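Local coordinates for HD domain-containing protein (Aquifex aeolicus, PDB 2HEK) that probably acts as a dGTPase-type hydrolase of the HD-domain family, and binds zinc and, at two separate sites, GDP, at residues A[292-295]-A[296-300]; A[340-343]-A[344-347]. All coordinates share one frame; numbering follows the deposited sequence.

Interaction 1: A[292-295]-A[296-300]; sequences YEKF and SETKE
Ser-296 meets Tyr-292 one helical turn back, and twice over: its N donates to Tyr-292 O at 2.8 Å in the ordinary i to i+4 bond, and its OG donates to the same oxygen, also at 2.8 Å, from the opposite face of the carbonyl plane. The hydroxyl can fold back because OG stands beside its own backbone N (chi1 -55°). Ser-296 OG also lies over one face of the Tyr-292 ring, 3.0 Å from Tyr-292 CE2, while the ring's edge-to-face partner is Tyr-352. Glu-297 follows with a plain helical bond from its N to Glu-293 O; the two carboxylates belong to exposed side chains and stay apart, Glu-293 OE2 lying 6.1 Å from Glu-297 OE1. At Thr-298 the serine pattern returns: OG1, 2.8 Å from Lys-294 O, and the backbone N grip that oxygen from opposite faces. Its methyl CG2, placed anti to the backbone N, gives this residue an apolar side as well, and the side chain touches Leu-287 and Ile-354. Lys-299 N closes the series on the O of Phe-295, the buried aromatic that packs on strands 311-318 and 349-356, and its long side chain makes a cation-pi contact with Phe-313. Chemically, small hydroxyl residues suit these positions since they satisfy their own polar group within the helix, which probably eases their placement beside aromatic and aliphatic neighbours.

Interaction 2: A[340-343]-A[344-347]; sequences SPLI and ASLK
Ser-345 closes tightly on Leu-342, its OG donating to Leu-342 O at 2.6 Å, in the carbonyl plane and on a lone pair, while its backbone N reaches the same oxygen from above that plane at 2.8 Å. OG can do this because it sits between its own N and carbonyl carbon (chi1 83°). An alanine in place of Ser-345 would lack the hydroxyl and would probably deprive Leu-342 O of its in-plane donor. Lys-347 N and Ser-345 O are hydrogen-bonded to Ser-345 OG of the second subunit. The inner flank is largely apolar, Ile-343 packing on Leu-206 and Leu-210 of helix 203-221. Leu-342 CD1 and Leu-346 CD2 make a long apolar contact at 4.5 Å, and Leu-342 of the second subunit packs on Leu-346. On the looser side Pro-341 and Ala-344 are exposed, though Pro-341 touches Glu-290 of the second subunit. At the turn's end a water bridges Ile-343 O to Leu-346 O. At its start, Ser-340 OG accepts from Ile-343 N at 3.0 Å and bonds Glu-207. Pro-341 lacks an N-H, which in the first turn would find no intrahelical carbonyl four residues back. A serine N-cap followed by proline is typical of a helix N-terminus, here at a subunit interface.

Overall arrangement
Interaction 1 comes first along the chain, at the start of helix 292-305, and interaction 2 follows on the short helix 341-345; their centres are 29 Å apart and their nearest atoms about 14 Å, without touching. The antiparallel sheet 284-289, 349-356, 311-318 connects them. Helix 292-305 follows its edge strand 284-289 and packs on all three strands, whereas 340-347 leads into the central strand 349-356. Their surroundings differ: 292-300 meets no other protein chain of the assembly and packs on its own sheet, while 340-347 lies between helix 203-221 and a second subunit, and thus contributes to assembly too. Both lie away from the zinc and GDP sites.

Interaction 1: A[292-295]-A[296-300]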
loop_
_atom_site.group_PDB
_atom_site.type_symbol
_atom_site.label_atom_id
_atom_site.label_comp_id
_atom_site.label_asym_id
_atom_site.label_seq_id
_atom_site.Cartn_x
_atom_site.Cartn_y
_atom_site.Cartn_z
ATOM N N TYR A 292 -7.889 36.518 -13.040
ATOM C CA TYR A 292 -7.026 37.662 -12.781
ATOM C C TYR A 292 -7.811 38.966 -12.700
ATOM O O TYR A 292 -7.460 39.849 -11.908
ATOM C CB TYR A 292 -5.930 37.787 -13.821
ATOM C CG TYR A 292 -4.903 38.866 -13.498
ATOM C CD1 TYR A 292 -3.843 38.607 -12.623
ATOM C CD2 TYR A 292 -4.983 40.148 -14.076
ATOM C CE1 TYR A 292 -2.878 39.590 -12.323
ATOM C CE2 TYR A 292 -4.011 41.141 -13.788
ATOM C CZ TYR A 292 -2.969 40.846 -12.914
ATOM O OH TYR A 292 -2.012 41.800 -12.617
ATOM N N GLU A 293 -8.881 39.072 -13.491
ATOM C CA GLU A 293 -9.692 40.283 -13.479
ATOM C C GLU A 293 -10.429 40.470 -12.157
ATOM O O GLU A 293 -10.402 41.563 -11.611
ATOM C CB GLU A 293 -10.666 40.339 -14.660
ATOM C CG GLU A 293 -11.177 41.764 -14.892
ATOM C CD GLU A 293 -12.150 41.905 -16.070
ATOM O OE1 GLU A 293 -12.278 40.971 -16.904
ATOM O OE2 GLU A 293 -12.783 42.982 -16.139
ATOM N N LYS A 294 -11.075 39.418 -11.644
ATOM C CA LYS A 294 -11.707 39.479 -10.320
ATOM C C LYS A 294 -10.693 39.870 -9.221
ATOM O O LYS A 294 -10.958 40.750 -8.375
ATOM C CB LYS A 294 -12.391 38.151 -10.007
ATOM C CG LYS A 294 -13.373 38.159 -8.838
ATOM C CD LYS A 294 -13.843 36.727 -8.553
ATOM C CE LYS A 294 -15.236 36.677 -7.921
ATOM N NZ LYS A 294 -15.224 36.750 -6.419
ATOM N N PHE A 295 -9.526 39.232 -9.253
ATOM C CA PHE A 295 -8.406 39.605 -8.374
ATOM C C PHE A 295 -8.056 41.101 -8.478
ATOM O O PHE A 295 -8.055 41.796 -7.463
ATOM C CB PHE A 295 -7.174 38.731 -8.678
ATOM C CG PHE A 295 -5.919 39.164 -7.977
ATOM C CD1 PHE A 295 -5.773 38.999 -6.592
ATOM C CD2 PHE A 295 -4.872 39.718 -8.695
ATOM C CE1 PHE A 295 -4.610 39.397 -5.943
ATOM C CE2 PHE A 295 -3.709 40.134 -8.059
ATOM C CZ PHE A 295 -3.571 39.958 -6.670
ATOM N N SER A 296 -7.738 41.569 -9.687
ATOM C CA SER A 296 -7.337 42.971 -9.922
ATOM C C SER A 296 -8.392 43.962 -9.440
ATOM O O SER A 296 -8.054 44.987 -8.827
ATOM C CB SER A 296 -7.050 43.236 -11.402
ATOM O OG SER A 296 -6.081 42.336 -11.917
ATOM N N GLU A 297 -9.657 43.645 -9.709
ATOM C CA GLU A 297 -10.767 44.504 -9.310
ATOM C C GLU A 297 -11.033 44.505 -7.795
ATOM O O GLU A 297 -11.376 45.543 -7.228
ATOM C CB GLU A 297 -12.052 44.084 -10.023
ATOM C CG GLU A 297 -13.203 45.062 -9.857
ATOM C CD GLU A 297 -12.975 46.361 -10.605
ATOM O OE1 GLU A 297 -11.918 46.495 -11.254
ATOM O OE2 GLU A 297 -13.855 47.244 -10.542
ATOM N N THR A 298 -10.871 43.352 -7.142
ATOM C CA THR A 298 -11.054 43.280 -5.694
ATOM C C THR A 298 -9.896 44.016 -5.017
ATOM O O THR A 298 -10.108 44.785 -4.086
ATOM C CB THR A 298 -11.220 41.818 -5.210
ATOM O OG1 THR A 298 -12.267 41.198 -5.960
ATOM C CG2 THR A 298 -11.598 41.751 -3.733
ATOM N N LYS A 299 -8.685 43.826 -5.524
ATOM C CA LYS A 299 -7.522 44.533 -5.008
ATOM C C LYS A 299 -7.730 46.058 -5.024
ATOM O O LYS A 299 -7.351 46.760 -4.079
ATOM C CB LYS A 299 -6.282 44.169 -5.811
ATOM C CG LYS A 299 -5.065 44.992 -5.430
ATOM C CD LYS A 299 -3.806 44.436 -6.050
ATOM C CE LYS A 299 -2.661 45.433 -5.961
ATOM N NZ LYS A 299 -1.381 44.815 -6.434
ATOM N N GLU A 300 -8.336 46.562 -6.097
ATOM C CA GLU A 300 -8.590 47.999 -6.241
ATOM C C GLU A 300 -9.608 48.532 -5.239
ATOM O O GLU A 300 -9.295 49.436 -4.475
ATOM C CB GLU A 300 -8.976 48.338 -7.681
ATOM C CG GLU A 300 -7.775 48.320 -8.618
ATOM C CD GLU A 300 -7.858 49.357 -9.733
ATOM O OE1 GLU A 300 -8.569 50.382 -9.572
ATOM O OE2 GLU A 300 -7.195 49.147 -10.772
#

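Interaction 2: A[340-343]-A[344-347]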
loop_
_atom_site.group_PDB
_atom_site.type_symbol
_atom_site.label_atom_id
_atom_site.label_comp_id
_atom_site.label_asym_id
_atom_site.label_seq_id
_atom_site.Cartn_x
_atom_site.Cartn_y
_atom_site.Cartn_z
ATOM N N SER A 340 1.901 12.726 -26.595
ATOM C CA SER A 340 0.802 12.579 -25.598
ATOM C C SER A 340 -0.150 13.760 -25.736
ATOM O O SER A 340 0.191 14.895 -25.331
ATOM C CB SER A 340 1.361 12.479 -24.150
ATOM O OG SER A 340 0.361 12.621 -23.113
ATOM N N PRO A 341 -1.349 13.521 -26.319
ATOM C CA PRO A 341 -2.314 14.628 -26.351
ATOM C C PRO A 341 -2.593 15.155 -24.921
ATOM O O PRO A 341 -2.774 16.370 -24.727
ATOM C CB PRO A 341 -3.574 13.986 -26.960
ATOM C CG PRO A 341 -3.056 12.800 -27.757
ATOM C CD PRO A 341 -1.889 12.289 -26.933
ATOM N N LEU A 342 -2.585 14.264 -23.927
ATOM C CA LEU A 342 -2.935 14.711 -22.565
ATOM C C LEU A 342 -1.876 15.713 -22.028
ATOM O O LEU A 342 -2.194 16.820 -21.566
ATOM C CB LEU A 342 -3.095 13.516 -21.631
ATOM C CG LEU A 342 -3.120 13.930 -20.150
ATOM C CD1 LEU A 342 -4.429 14.576 -19.864
ATOM C CD2 LEU A 342 -2.857 12.790 -19.198
ATOM N N ILE A 343 -0.616 15.329 -22.108
ATOM C CA ILE A 343 0.464 16.225 -21.721
ATOM C C ILE A 343 0.381 17.553 -22.509
ATOM O O ILE A 343 0.566 18.654 -21.935
ATOM C CB ILE A 343 1.819 15.538 -21.915
ATOM C CG1 ILE A 343 1.968 14.381 -20.901
ATOM C CG2 ILE A 343 2.934 16.519 -21.787
ATOM C CD1 ILE A 343 3.273 13.607 -21.024
ATOM N N ALA A 344 0.097 17.435 -23.818
ATOM C CA ALA A 344 -0.087 18.587 -24.706
ATOM C C ALA A 344 -1.134 19.543 -24.161
ATOM O O ALA A 344 -1.088 20.749 -24.448
ATOM C CB ALA A 344 -0.511 18.123 -26.119
ATOM N N SER A 345 -2.080 18.994 -23.400
ATOM C CA SER A 345 -3.244 19.736 -22.942
ATOM C C SER A 345 -3.223 20.235 -21.474
ATOM O O SER A 345 -4.120 21.008 -21.073
ATOM C CB SER A 345 -4.456 18.839 -23.087
ATOM O OG SER A 345 -4.525 17.985 -21.951
ATOM N N LEU A 346 -2.260 19.780 -20.663
ATOM C CA LEU A 346 -2.194 20.180 -19.249
ATOM C C LEU A 346 -2.039 21.693 -19.117
ATOM O O LEU A 346 -1.082 22.269 -19.614
ATOM C CB LEU A 346 -1.017 19.506 -18.529
ATOM C CG LEU A 346 -1.077 17.973 -18.388
ATOM C CD1 LEU A 346 0.283 17.383 -17.925
ATOM C CD2 LEU A 346 -2.204 17.587 -17.401
ATOM N N LYS A 347 -2.986 22.326 -18.443
ATOM C CA LYS A 347 -2.974 23.773 -18.293
ATOM C C LYS A 347 -2.151 24.193 -17.052
ATOM O O LYS A 347 -2.033 23.426 -16.097
ATOM C CB LYS A 347 -4.418 24.291 -18.224
ATOM C CG LYS A 347 -5.221 24.121 -19.535
ATOM C CD LYS A 347 -6.726 24.447 -19.346
ATOM C CE LYS A 347 -7.421 24.735 -20.697
ATOM N NZ LYS A 347 -8.881 25.064 -20.554
HETATM O O HOH W 1 0.782 21.254 -21.472
#